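Local coordinates for beta-lactamase-related domain-containing protein (Bacteroides dorei DSM 17855, PDB 5TGF) that is uncharacterised but probably acts as a serine hydrolase related to the beta-lactamases, and binds calcium, at residues Ser15-Trp20 with Lys43-Phe48; Ala59-Ala64 with Leu150-Ala155; Asp120-Leu125 with Val129-Ser134; Tyr218-Ser223 with Glu232-Met237; Arg271-Glu276 with Ala281-Ser286. One frame throughout, in Å; residues are numbered along the deposited sequence.

Contact 1: Ser15-Trp20 with Lys43-Phe48; sequences SIISSW and KAYGSF
The hydroxyl of Y45, lodged against CB and CD1 of I17, shares one acceptor with the ammonium group of K43: the carboxylate oxygen OD1 of D14, just upstream in the helix. D14 receives a hydrogen bond from the tyrosine and a salt bridge from the lysine, and its backbone oxygen is bonded to S18 OG, so one helical residue serves both sides of the contact. I17 covers one face of the ring. With CG2 anti to its own backbone N (chi1 -61° along the CG1 branch), the methyl sits over the middle of the Y45 ring, I17 CG2 lying 3.5 Å from Y45 CE1. The line from that methyl to the ring centroid is only 11° off the ring normal, a clean CH-pi contact, and the two side chains meet at about a right angle. S18 takes the edge instead, its OG 3.5 Å from Y45 CE2 and near the ring plane. This is how helix 11-22 packs on strand 38-46, an outer strand of this chain's six-stranded antiparallel sheet, consistent with the beta-lactamase fold; K43 and Y45 bond through their backbones to I31 and G29 of the next strand. A type II' turn from Y45 to F48 follows, with G46 at positive phi.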
# COMPACT_ATOMS: atom_id res chain seq x y z
N SER A 15 -7.07 -5.73 24.10
CA SER A 15 -6.66 -4.80 25.16
C SER A 15 -5.88 -3.67 24.55
O SER A 15 -6.03 -2.52 24.95
CB SER A 15 -5.80 -5.48 26.23
OG SER A 15 -6.59 -6.32 27.06
N ILE A 16 -5.03 -3.99 23.59
CA ILE A 16 -4.19 -2.95 22.98
C ILE A 16 -5.07 -1.97 22.20
O ILE A 16 -4.91 -0.76 22.32
CB ILE A 16 -3.11 -3.56 22.06
CG1 ILE A 16 -2.09 -4.34 22.91
CG2 ILE A 16 -2.43 -2.47 21.24
CD1 ILE A 16 -1.14 -5.22 22.08
N ILE A 17 -5.99 -2.48 21.41
CA ILE A 17 -6.85 -1.59 20.62
C ILE A 17 -7.77 -0.75 21.53
O ILE A 17 -7.94 0.45 21.32
CB ILE A 17 -7.68 -2.38 19.59
CG1 ILE A 17 -6.75 -3.10 18.61
CG2 ILE A 17 -8.63 -1.47 18.84
CD1 ILE A 17 -7.43 -4.08 17.68
N SER A 18 -8.31 -1.37 22.58
CA SER A 18 -9.19 -0.65 23.50
C SER A 18 -8.46 0.48 24.20
O SER A 18 -9.02 1.58 24.38
CB SER A 18 -9.81 -1.62 24.53
OG SER A 18 -10.63 -2.57 23.88
N SER A 19 -7.20 0.24 24.56
CA SER A 19 -6.39 1.28 25.19
C SER A 19 -6.16 2.46 24.25
O SER A 19 -6.11 3.61 24.70
CB SER A 19 -5.02 0.72 25.63
OG SER A 19 -4.14 0.62 24.52
N TRP A 20 -5.97 2.21 22.95
CA TRP A 20 -5.92 3.34 21.99
C TRP A 20 -7.25 4.13 21.97
O TRP A 20 -7.24 5.35 21.86
CB TRP A 20 -5.61 2.89 20.58
CG TRP A 20 -4.30 2.17 20.41
CD1 TRP A 20 -3.16 2.30 21.18
CD2 TRP A 20 -3.99 1.21 19.38
NE1 TRP A 20 -2.17 1.47 20.68
CE2 TRP A 20 -2.66 0.79 19.59
CE3 TRP A 20 -4.69 0.71 18.27
CZ2 TRP A 20 -2.02 -0.10 18.72
CZ3 TRP A 20 -4.06 -0.23 17.44
CH2 TRP A 20 -2.76 -0.66 17.70
N LYS A 43 -14.03 -7.23 15.14
CA LYS A 43 -14.60 -6.36 16.17
C LYS A 43 -14.52 -4.92 15.73
O LYS A 43 -13.52 -4.50 15.11
CB LYS A 43 -13.85 -6.50 17.48
CG LYS A 43 -14.50 -5.75 18.63
CD LYS A 43 -13.90 -6.10 19.97
CE LYS A 43 -14.57 -5.30 21.06
NZ LYS A 43 -13.89 -5.48 22.38
N ALA A 44 -15.58 -4.17 16.02
CA ALA A 44 -15.58 -2.74 15.75
C ALA A 44 -15.58 -1.99 17.07
O ALA A 44 -16.08 -2.48 18.08
CB ALA A 44 -16.78 -2.38 14.89
N TYR A 45 -14.95 -0.83 17.09
CA TYR A 45 -14.77 -0.00 18.29
C TYR A 45 -15.30 1.40 18.04
O TYR A 45 -15.31 1.90 16.91
CB TYR A 45 -13.28 0.10 18.65
CG TYR A 45 -12.60 -1.21 18.98
CD1 TYR A 45 -12.23 -2.09 17.97
CD2 TYR A 45 -12.33 -1.57 20.30
CE1 TYR A 45 -11.60 -3.29 18.26
CE2 TYR A 45 -11.72 -2.79 20.59
CZ TYR A 45 -11.36 -3.65 19.57
OH TYR A 45 -10.73 -4.88 19.81
N GLY A 46 -15.75 2.05 19.11
CA GLY A 46 -16.28 3.40 19.01
C GLY A 46 -17.42 3.47 18.03
O GLY A 46 -18.31 2.63 18.06
N SER A 47 -17.36 4.44 17.12
CA SER A 47 -18.41 4.72 16.16
C SER A 47 -18.46 3.75 14.98
O SER A 47 -19.43 3.75 14.24
CB SER A 47 -18.24 6.17 15.62
OG SER A 47 -16.86 6.46 15.39
N PHE A 48 -17.42 2.94 14.79
CA PHE A 48 -17.22 2.23 13.52
C PHE A 48 -18.09 0.99 13.36
O PHE A 48 -18.46 0.36 14.34
CB PHE A 48 -15.75 1.78 13.41
CG PHE A 48 -14.84 2.80 12.81
CD1 PHE A 48 -14.93 4.13 13.16
CD2 PHE A 48 -13.91 2.42 11.86
CE1 PHE A 48 -14.07 5.07 12.62
CE2 PHE A 48 -13.06 3.34 11.30
CZ PHE A 48 -13.14 4.68 11.68

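Contact 2: Ala59-Ala64 with Leu150-Ala155; sequences AGKWVA and LAMQIA
An SxxK pattern at the start of helix 60-74, consistent with the serine-lysine pair of serine beta-lactamases and penicillin-binding proteins, supplies K61, whose aliphatic stem is met here by M152 of helix 150-163. M152 is a selenomethionine. Its chain runs out straight and then bends at the last torsion (chi3 49°), crossing the lysine at about a right angle. The selenium faces the stem, with M152 SE 3.7 Å from K61 CG and 3.9 Å from K61 CE. The terminal methyl lies against helix 60-74, M152 CE being 4.0 Å from A64 CB. Beyond the stem, K61 NZ is hydrogen-bonded to S58 OG, Y147 OH and G200 O, and a glycerol lies about 4 Å from the lysine side chain, in what may be the substrate pocket. Between the two segments there are no hydrogen bonds: the methionine position, here selenomethionine, makes only apolar contact with the lysine's methylenes, leaving the direction of the amine to its three oxygen partners.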
# COMPACT_ATOMS: atom_id res chain seq x y z
N ALA A 59 -2.21 2.86 2.84
CA ALA A 59 -2.78 1.52 2.69
C ALA A 59 -3.23 1.25 1.26
O ALA A 59 -3.23 0.10 0.81
CB ALA A 59 -3.87 1.24 3.71
N GLY A 60 -3.56 2.31 0.53
CA GLY A 60 -3.90 2.19 -0.89
C GLY A 60 -2.78 1.88 -1.86
O GLY A 60 -3.07 1.49 -2.99
N LYS A 61 -1.51 2.01 -1.46
CA LYS A 61 -0.40 1.72 -2.38
C LYS A 61 -0.46 0.26 -2.84
O LYS A 61 -0.21 -0.03 -4.00
CB LYS A 61 0.97 2.05 -1.77
CG LYS A 61 1.29 3.53 -1.73
CD LYS A 61 2.71 3.80 -1.21
CE LYS A 61 3.10 5.27 -1.28
NZ LYS A 61 2.41 6.16 -0.32
N TRP A 62 -0.80 -0.63 -1.92
CA TRP A 62 -0.91 -2.06 -2.21
C TRP A 62 -1.99 -2.30 -3.25
O TRP A 62 -1.79 -3.03 -4.21
CB TRP A 62 -1.23 -2.83 -0.93
CG TRP A 62 -0.87 -4.31 -0.94
CD1 TRP A 62 -0.54 -5.11 -2.03
CD2 TRP A 62 -0.79 -5.14 0.20
NE1 TRP A 62 -0.23 -6.38 -1.60
CE2 TRP A 62 -0.40 -6.44 -0.24
CE3 TRP A 62 -1.00 -4.93 1.56
CZ2 TRP A 62 -0.22 -7.51 0.63
CZ3 TRP A 62 -0.78 -5.96 2.44
CH2 TRP A 62 -0.38 -7.25 1.96
N VAL A 63 -3.15 -1.71 -3.03
CA VAL A 63 -4.28 -1.81 -3.97
C VAL A 63 -3.95 -1.17 -5.32
O VAL A 63 -4.25 -1.72 -6.37
CB VAL A 63 -5.57 -1.19 -3.38
CG1 VAL A 63 -6.73 -1.32 -4.37
CG2 VAL A 63 -5.89 -1.84 -2.04
N ALA A 64 -3.27 -0.03 -5.31
CA ALA A 64 -2.93 0.63 -6.58
C ALA A 64 -1.93 -0.17 -7.41
O ALA A 64 -2.06 -0.30 -8.64
CB ALA A 64 -2.41 2.03 -6.31
N LEU A 150 4.79 11.01 -5.81
CA LEU A 150 4.73 11.44 -7.21
C LEU A 150 5.02 10.34 -8.21
O LEU A 150 4.40 10.32 -9.27
CB LEU A 150 5.64 12.65 -7.47
CG LEU A 150 5.37 13.91 -6.63
CD1 LEU A 150 6.30 15.04 -7.06
CD2 LEU A 150 3.93 14.34 -6.81
N ALA A 151 6.01 9.49 -7.95
CA ALA A 151 6.37 8.46 -8.90
C ALA A 151 5.23 7.54 -9.23
O ALA A 151 5.07 7.13 -10.38
CB ALA A 151 7.58 7.66 -8.42
N MSE A 152 4.39 7.24 -8.24
CA MSE A 152 3.26 6.34 -8.49
C MSE A 152 2.22 6.98 -9.36
O MSE A 152 1.44 6.29 -10.00
CB MSE A 152 2.69 5.76 -7.19
CG MSE A 152 3.72 4.76 -6.66
SE MSE A 152 3.07 3.95 -4.99
CE MSE A 152 1.26 3.43 -5.53
N GLN A 153 2.17 8.32 -9.37
CA GLN A 153 1.29 9.02 -10.33
C GLN A 153 1.67 8.69 -11.75
O GLN A 153 0.81 8.44 -12.59
CB GLN A 153 1.30 10.54 -10.15
CG GLN A 153 0.94 11.02 -8.78
CD GLN A 153 -0.53 10.85 -8.48
OE1 GLN A 153 -0.97 9.78 -8.03
NE2 GLN A 153 -1.29 11.91 -8.70
N ILE A 154 2.97 8.67 -12.02
CA ILE A 154 3.48 8.32 -13.34
C ILE A 154 3.14 6.87 -13.67
O ILE A 154 2.64 6.58 -14.76
CB ILE A 154 4.99 8.54 -13.44
CG1 ILE A 154 5.35 10.01 -13.15
CG2 ILE A 154 5.52 8.12 -14.79
CD1 ILE A 154 6.83 10.25 -13.27
N ALA A 155 3.38 5.96 -12.72
CA ALA A 155 3.03 4.55 -12.88
C ALA A 155 1.56 4.37 -13.23
O ALA A 155 1.22 3.63 -14.16
CB ALA A 155 3.37 3.74 -11.62

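Contact 3: Asp120-Leu125 with Val129-Ser134; sequences DNYNHL and VTEILS
E131 can be followed outward from CB, which passes 3.9 Å from Y122 OH. CG stands anti to the backbone N (chi1 180°), and the extended chain then carries the carboxylate across the tyrosine, CD lying 3.8 Å from the same Y122 OH. At the tip, E131 OE1 accepts the phenol proton in a short bond, 2.6 Å from Y122 OH, with the hydroxyl meeting OE1 nearly along its C-O direction. OE1 lies in the plane of the ring at its edge, while the carboxylate is turned 79° against that plane. R118 NH2 forms a salt bridge to OE1 as well, so the glutamate probably stays ionised even though D120 OD2 is 6.8 Å from E131 OE1. Tyrosine and glutamate thus clip the loop before helix 125-133 onto that helix. H124 occupies the N-cap position, and L125 O receives the helical bond from V129 N at 2.9 Å. Earlier in the loop Y122 N donates to D120 OD1 over 3.0 Å, an Asx turn that closes just before the tyrosine side chain. D120 OD2 has a weak hydrogen bond to Q153 NE2 and passes 4.2 Å from I132 CD1. V129 CG2 rests 3.3 Å from L125 O, and the V129 side chain also touches R157 of helix 150-163.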
# COMPACT_ATOMS: atom_id res chain seq x y z
N ASP A 120 -0.09 17.94 -4.73
CA ASP A 120 -0.75 17.16 -5.81
C ASP A 120 -2.04 16.56 -5.28
O ASP A 120 -1.98 15.59 -4.53
CB ASP A 120 0.16 16.02 -6.31
CG ASP A 120 -0.51 15.14 -7.40
OD1 ASP A 120 -1.77 15.11 -7.46
OD2 ASP A 120 0.21 14.46 -8.19
N ASN A 121 -3.17 17.21 -5.60
CA ASN A 121 -4.52 16.72 -5.29
C ASN A 121 -5.29 16.43 -6.60
O ASN A 121 -6.52 16.40 -6.62
CB ASN A 121 -5.32 17.76 -4.47
CG ASN A 121 -4.77 17.96 -3.07
OD1 ASN A 121 -4.36 17.00 -2.42
ND2 ASN A 121 -4.81 19.19 -2.59
N TYR A 122 -4.57 16.19 -7.69
CA TYR A 122 -5.20 16.04 -9.01
C TYR A 122 -6.20 14.88 -9.03
O TYR A 122 -5.90 13.81 -8.58
CB TYR A 122 -4.15 15.80 -10.08
CG TYR A 122 -3.35 17.06 -10.44
CD1 TYR A 122 -3.88 17.98 -11.32
CD2 TYR A 122 -2.07 17.28 -9.94
CE1 TYR A 122 -3.16 19.10 -11.71
CE2 TYR A 122 -1.34 18.39 -10.32
CZ TYR A 122 -1.90 19.31 -11.20
OH TYR A 122 -1.22 20.44 -11.64
N ASN A 123 -7.31 15.09 -9.70
CA ASN A 123 -8.26 13.99 -9.99
C ASN A 123 -8.09 13.40 -11.38
O ASN A 123 -8.79 12.44 -11.75
CB ASN A 123 -9.68 14.46 -9.76
CG ASN A 123 -9.97 14.71 -8.32
OD1 ASN A 123 -9.68 13.88 -7.46
ND2 ASN A 123 -10.62 15.81 -8.05
N HIS A 124 -7.10 13.89 -12.13
CA HIS A 124 -6.74 13.28 -13.40
C HIS A 124 -5.26 13.13 -13.53
O HIS A 124 -4.49 14.11 -13.38
CB HIS A 124 -7.28 14.12 -14.58
CG HIS A 124 -8.75 14.34 -14.51
ND1 HIS A 124 -9.67 13.39 -14.91
CD2 HIS A 124 -9.47 15.37 -14.00
CE1 HIS A 124 -10.89 13.81 -14.61
NE2 HIS A 124 -10.79 15.00 -14.06
N LEU A 125 -4.82 11.92 -13.82
CA LEU A 125 -3.40 11.67 -13.83
C LEU A 125 -2.66 12.35 -14.98
O LEU A 125 -1.49 12.70 -14.85
CB LEU A 125 -3.13 10.18 -13.81
CG LEU A 125 -3.56 9.45 -12.54
CD1 LEU A 125 -3.11 8.00 -12.67
CD2 LEU A 125 -2.98 10.12 -11.30
N VAL A 129 0.77 14.32 -14.17
CA VAL A 129 2.05 13.91 -14.73
C VAL A 129 2.75 15.02 -15.53
O VAL A 129 3.97 15.10 -15.54
CB VAL A 129 1.88 12.63 -15.58
CG1 VAL A 129 3.12 12.38 -16.41
CG2 VAL A 129 1.60 11.44 -14.70
N THR A 130 1.97 15.89 -16.16
CA THR A 130 2.50 17.13 -16.76
C THR A 130 3.23 18.01 -15.75
O THR A 130 4.32 18.51 -16.02
CB THR A 130 1.39 17.95 -17.43
OG1 THR A 130 0.76 17.13 -18.42
CG2 THR A 130 1.98 19.20 -18.13
N GLU A 131 2.67 18.18 -14.56
CA GLU A 131 3.37 18.94 -13.52
C GLU A 131 4.62 18.21 -13.00
O GLU A 131 5.68 18.82 -12.81
CB GLU A 131 2.47 19.29 -12.37
CG GLU A 131 3.20 20.09 -11.29
CD GLU A 131 2.31 20.96 -10.44
OE1 GLU A 131 1.06 20.79 -10.52
OE2 GLU A 131 2.85 21.80 -9.68
N ILE A 132 4.53 16.89 -12.83
CA ILE A 132 5.67 16.13 -12.34
C ILE A 132 6.83 16.16 -13.37
O ILE A 132 8.01 16.17 -12.99
CB ILE A 132 5.27 14.69 -11.98
CG1 ILE A 132 4.27 14.71 -10.82
CG2 ILE A 132 6.52 13.83 -11.66
CD1 ILE A 132 3.43 13.45 -10.76
N LEU A 133 6.49 16.22 -14.65
CA LEU A 133 7.49 16.21 -15.72
C LEU A 133 8.47 17.38 -15.59
O LEU A 133 9.63 17.24 -15.90
CB LEU A 133 6.82 16.22 -17.10
CG LEU A 133 7.71 16.40 -18.34
CD1 LEU A 133 8.74 15.29 -18.44
CD2 LEU A 133 6.87 16.46 -19.59
N SER A 134 8.00 18.52 -15.07
CA SER A 134 8.83 19.73 -14.92
C SER A 134 9.87 19.64 -13.80
O SER A 134 10.77 20.46 -13.76
CB SER A 134 7.92 20.95 -14.68
OG SER A 134 7.36 20.92 -13.37

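Contact 4: Tyr218-Ser223 with Glu232-Met237; sequences YHNGRS and ETVQTM
V234 places CG1 anti to its backbone N (chi1 -177°), which leaves CG2 beside that N and aimed at the turn, while Q235 bends at its second torsion (chi2 -56°) to bring its amide round to N220. V234 CG2 packs against bare backbone, 3.7 Å from both N220 C and G221 N. A CB on G221 would lie tight against that methyl, and the backbone angles there (phi 94°) by themselves call for glycine. The methine of the valine meets the asparagine instead, V234 CB being 3.7 Å from N220 OD1. The same N220 OD1 stands 3.4 Å from Q235 OE1, two acceptors that form no bond. Because N220 was modelled in two conformers, this polar end is doubtful, and the firmer part of the contact is the valine against the chain. N220, also at positive phi, is the C-prime residue of a Schellman motif: G221 N reaches M216 O and N220 N reaches I217 O, ending helix 207-218. A type I' turn from H219 to R222 then leads into the small hairpin 222-223 and 226-227. Helix 231-238 follows it back past the turn, with T233 OG1 bonded to D73 and M237 packed on A65 and A66 of helix 60-74.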
# COMPACT_ATOMS: atom_id res chain seq x y z
N TYR A 218 -3.82 -13.11 -0.72
CA TYR A 218 -3.43 -14.28 0.07
C TYR A 218 -3.55 -15.57 -0.75
O TYR A 218 -2.78 -16.51 -0.55
CB TYR A 218 -4.28 -14.39 1.34
CG TYR A 218 -3.83 -15.56 2.22
CD1 TYR A 218 -2.73 -15.44 3.05
CD2 TYR A 218 -4.51 -16.79 2.20
CE1 TYR A 218 -2.28 -16.50 3.82
CE2 TYR A 218 -4.09 -17.85 3.00
CZ TYR A 218 -2.95 -17.68 3.80
OH TYR A 218 -2.49 -18.68 4.62
N HIS A 219 -4.53 -15.63 -1.63
CA HIS A 219 -4.69 -16.76 -2.54
C HIS A 219 -3.99 -16.56 -3.89
O HIS A 219 -4.41 -17.13 -4.93
CB HIS A 219 -6.17 -17.07 -2.69
CG HIS A 219 -6.80 -17.58 -1.44
ND1 HIS A 219 -6.52 -18.82 -0.92
CD2 HIS A 219 -7.66 -17.00 -0.57
CE1 HIS A 219 -7.19 -19.00 0.20
NE2 HIS A 219 -7.90 -17.91 0.43
N ASN A 220 -2.88 -15.81 -3.89
CA ASN A 220 -2.03 -15.69 -5.06
C ASN A 220 -2.82 -15.21 -6.28
O ASN A 220 -2.55 -15.62 -7.41
CB ASN A 220 -1.34 -17.04 -5.35
CG ASN A 220 0.05 -16.88 -5.93
OD1 ASN A 220 0.77 -15.92 -5.63
ND2 ASN A 220 0.46 -17.84 -6.73
N GLY A 221 -3.79 -14.33 -6.03
CA GLY A 221 -4.53 -13.67 -7.10
C GLY A 221 -5.82 -14.32 -7.53
O GLY A 221 -6.51 -13.78 -8.40
N ARG A 222 -6.20 -15.44 -6.91
CA ARG A 222 -7.47 -16.10 -7.26
C ARG A 222 -8.57 -15.61 -6.36
O ARG A 222 -8.34 -15.37 -5.16
CB ARG A 222 -7.36 -17.62 -7.11
CG ARG A 222 -6.48 -18.31 -8.12
CD ARG A 222 -6.85 -19.80 -8.28
NE ARG A 222 -8.08 -20.00 -9.06
CZ ARG A 222 -8.17 -20.08 -10.39
NH1 ARG A 222 -9.36 -20.24 -10.97
NH2 ARG A 222 -7.09 -20.03 -11.16
N SER A 223 -9.77 -15.47 -6.91
CA SER A 223 -10.97 -15.33 -6.10
C SER A 223 -12.07 -16.23 -6.65
O SER A 223 -12.60 -15.97 -7.72
CB SER A 223 -11.45 -13.88 -6.09
OG SER A 223 -12.62 -13.75 -5.30
N GLU A 232 2.11 -15.17 -11.06
CA GLU A 232 3.43 -14.56 -11.23
C GLU A 232 3.45 -13.07 -10.89
O GLU A 232 4.46 -12.53 -10.46
CB GLU A 232 3.97 -14.76 -12.65
CG GLU A 232 3.05 -14.30 -13.76
CD GLU A 232 2.17 -15.44 -14.30
OE1 GLU A 232 1.83 -16.38 -13.53
OE2 GLU A 232 1.80 -15.34 -15.49
N THR A 233 2.34 -12.40 -11.13
CA THR A 233 2.21 -10.97 -10.87
C THR A 233 2.21 -10.71 -9.36
O THR A 233 2.95 -9.85 -8.89
CB THR A 233 0.95 -10.46 -11.53
OG1 THR A 233 1.07 -10.68 -12.95
CG2 THR A 233 0.71 -8.95 -11.21
N VAL A 234 1.44 -11.50 -8.62
CA VAL A 234 1.46 -11.41 -7.16
C VAL A 234 2.87 -11.68 -6.61
O VAL A 234 3.33 -10.96 -5.69
CB VAL A 234 0.41 -12.33 -6.50
CG1 VAL A 234 0.45 -12.14 -4.99
CG2 VAL A 234 -0.99 -12.05 -7.03
N GLN A 235 3.56 -12.69 -7.15
CA GLN A 235 4.92 -12.99 -6.72
C GLN A 235 5.88 -11.82 -6.97
O GLN A 235 6.68 -11.45 -6.09
CB GLN A 235 5.44 -14.27 -7.35
CG GLN A 235 4.79 -15.52 -6.78
CD GLN A 235 4.93 -15.62 -5.26
OE1 GLN A 235 3.95 -15.47 -4.52
NE2 GLN A 235 6.16 -15.82 -4.79
N THR A 236 5.76 -11.20 -8.14
CA THR A 236 6.60 -10.05 -8.50
C THR A 236 6.30 -8.85 -7.58
O THR A 236 7.22 -8.16 -7.17
CB THR A 236 6.40 -9.66 -9.98
OG1 THR A 236 6.90 -10.73 -10.81
CG2 THR A 236 7.15 -8.36 -10.33
N MSE A 237 5.03 -8.65 -7.22
CA MSE A 237 4.66 -7.57 -6.31
C MSE A 237 5.32 -7.74 -4.95
O MSE A 237 5.53 -6.76 -4.21
CB MSE A 237 3.13 -7.50 -6.15
CG MSE A 237 2.36 -6.96 -7.37
SE MSE A 237 0.43 -7.34 -7.10
CE MSE A 237 0.10 -6.07 -5.60

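Contact 5: Arg271-Glu276 with Ala281-Ser286; sequences RELVDE and AYQISS
E272 reaches across to two residues of the facing strand in the tight, buried part of this hairpin. Its OE1 takes a bond from Q283 NE2, 2.9 Å away and meeting E272 OE1 nearly head-on, while its OE2 accepts from S285 OG at 2.6 Å, a hydroxyl that comes in from above the carboxylate plane, 71° out of it. S285 manages this because OG stands between its backbone N and carbonyl carbon (chi1 76°). Y293 OH and Y252 OH add further bonds to OE1 and OE2, so four donors grip the carboxylate. R271 is buried too: A281 CB lies over one face of its guanidinium, 3.6 Å from R271 NH1, and the nitrogens bond to the backbone oxygens of S263, Q238 and G279. L273 is equally well packed, its CD1 3.6 Å from both Y282 CE1 and Q283 CB, and its CB makes a CH-pi contact over a face of the Y282 ring, which also has a cation-pi partner in R299. The looser side belongs to partly exposed V274 and D275, with V274 CG2 4.0 Å from A281 CB. Two classic beta bulges lie within the pairing: E272 and L273 both face Q283, then Y282 and Q283 both face L273. Strand 270-274 borders the six-stranded sheet, strand 281-285 lies between it and strand 293-297, and helix 60-74 packs against the hairpin.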
# COMPACT_ATOMS: atom_id res chain seq x y z
N ARG A 271 8.09 -5.23 2.50
CA ARG A 271 8.57 -6.54 2.90
C ARG A 271 9.08 -6.50 4.34
O ARG A 271 10.21 -6.15 4.60
CB ARG A 271 9.65 -7.00 1.91
CG ARG A 271 9.13 -7.16 0.48
CD ARG A 271 10.20 -7.43 -0.59
NE ARG A 271 11.39 -8.14 -0.10
CZ ARG A 271 11.73 -9.40 -0.33
NH1 ARG A 271 10.94 -10.25 -0.98
NH2 ARG A 271 12.86 -9.83 0.16
N GLU A 272 8.17 -6.69 5.29
CA GLU A 272 8.48 -6.43 6.70
C GLU A 272 9.38 -7.54 7.29
O GLU A 272 10.31 -7.25 8.03
CB GLU A 272 7.23 -6.33 7.56
CG GLU A 272 6.37 -5.11 7.26
CD GLU A 272 5.24 -4.92 8.27
OE1 GLU A 272 4.77 -5.91 8.85
OE2 GLU A 272 4.76 -3.79 8.40
N LEU A 273 9.08 -8.80 6.98
CA LEU A 273 9.92 -9.91 7.48
C LEU A 273 10.32 -10.77 6.28
O LEU A 273 9.46 -11.19 5.46
CB LEU A 273 9.15 -10.76 8.49
CG LEU A 273 8.53 -10.06 9.68
CD1 LEU A 273 7.66 -11.03 10.50
CD2 LEU A 273 9.64 -9.46 10.52
N VAL A 274 11.61 -11.13 6.26
CA VAL A 274 12.18 -11.81 5.11
C VAL A 274 13.03 -12.99 5.57
O VAL A 274 13.70 -12.92 6.60
CB VAL A 274 13.01 -10.81 4.26
CG1 VAL A 274 13.75 -11.50 3.14
CG2 VAL A 274 12.10 -9.76 3.63
N ASP A 275 12.91 -14.09 4.84
CA ASP A 275 13.80 -15.25 5.05
C ASP A 275 15.09 -15.06 4.21
O ASP A 275 15.04 -15.09 2.98
CB ASP A 275 13.07 -16.53 4.66
CG ASP A 275 13.96 -17.77 4.78
OD1 ASP A 275 14.38 -18.09 5.90
OD2 ASP A 275 14.28 -18.39 3.73
N GLU A 276 16.22 -14.85 4.89
CA GLU A 276 17.54 -14.65 4.24
C GLU A 276 17.90 -15.77 3.25
O GLU A 276 18.30 -15.49 2.13
CB GLU A 276 18.67 -14.53 5.29
CG GLU A 276 18.87 -13.14 5.92
CD GLU A 276 17.83 -12.77 6.98
OE1 GLU A 276 17.80 -11.57 7.40
OE2 GLU A 276 17.04 -13.65 7.38
N ALA A 281 9.78 -12.92 1.22
CA ALA A 281 9.15 -12.16 2.30
C ALA A 281 7.94 -12.97 2.80
O ALA A 281 7.15 -13.49 2.01
CB ALA A 281 8.70 -10.79 1.79
N TYR A 282 7.86 -13.14 4.10
CA TYR A 282 6.75 -13.88 4.69
C TYR A 282 5.84 -13.00 5.54
O TYR A 282 4.75 -13.44 5.95
CB TYR A 282 7.29 -15.08 5.49
CG TYR A 282 8.12 -14.79 6.71
CD1 TYR A 282 7.52 -14.50 7.92
CD2 TYR A 282 9.50 -14.85 6.66
CE1 TYR A 282 8.28 -14.24 9.05
CE2 TYR A 282 10.27 -14.58 7.79
CZ TYR A 282 9.64 -14.30 8.99
OH TYR A 282 10.36 -14.03 10.11
N GLN A 283 6.21 -11.76 5.74
CA GLN A 283 5.24 -10.75 6.21
C GLN A 283 5.33 -9.51 5.32
O GLN A 283 6.42 -8.95 5.12
CB GLN A 283 5.46 -10.40 7.67
CG GLN A 283 4.30 -9.57 8.26
CD GLN A 283 4.34 -9.48 9.78
OE1 GLN A 283 3.85 -10.37 10.46
NE2 GLN A 283 4.91 -8.40 10.31
N ILE A 284 4.19 -9.14 4.76
CA ILE A 284 4.06 -8.02 3.85
C ILE A 284 2.92 -7.09 4.36
O ILE A 284 1.90 -7.55 4.92
CB ILE A 284 3.72 -8.55 2.44
CG1 ILE A 284 4.92 -9.34 1.86
CG2 ILE A 284 3.37 -7.41 1.48
CD1 ILE A 284 4.48 -10.36 0.85
N SER A 285 3.10 -5.78 4.18
CA SER A 285 2.13 -4.81 4.65
C SER A 285 2.14 -3.55 3.81
O SER A 285 3.02 -3.34 2.95
CB SER A 285 2.48 -4.43 6.08
OG SER A 285 3.60 -3.54 6.04
N SER A 286 1.13 -2.70 4.05
CA SER A 286 1.08 -1.35 3.47
C SER A 286 0.46 -0.34 4.48
O SER A 286 -0.68 0.12 4.31
CB SER A 286 0.30 -1.37 2.16
OG SER A 286 0.56 -0.21 1.37

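In the fold
From the N terminus, contact 1 closes a span of 22 residues that holds strand 28-35, setting helix 11-22 on the outer strand 38-46 about 29 Å, centre to centre, from contact 2. Contact 2 spans 85 residues and joins helix 60-74 to helix 150-163; contact 3 nests within it and meets it through Q153, which also packs on L125 and I132. Contacts 4 and 5 follow in series, each closing a few residues. W62 of contact 2 links both to helix 60-74, touching M237 and I284. Contacts 1 and 5 mark the two outer strands of the six-stranded sheet, contact 2 joins two helices, and contacts 3 and 4 each set a loop or turn against a helix.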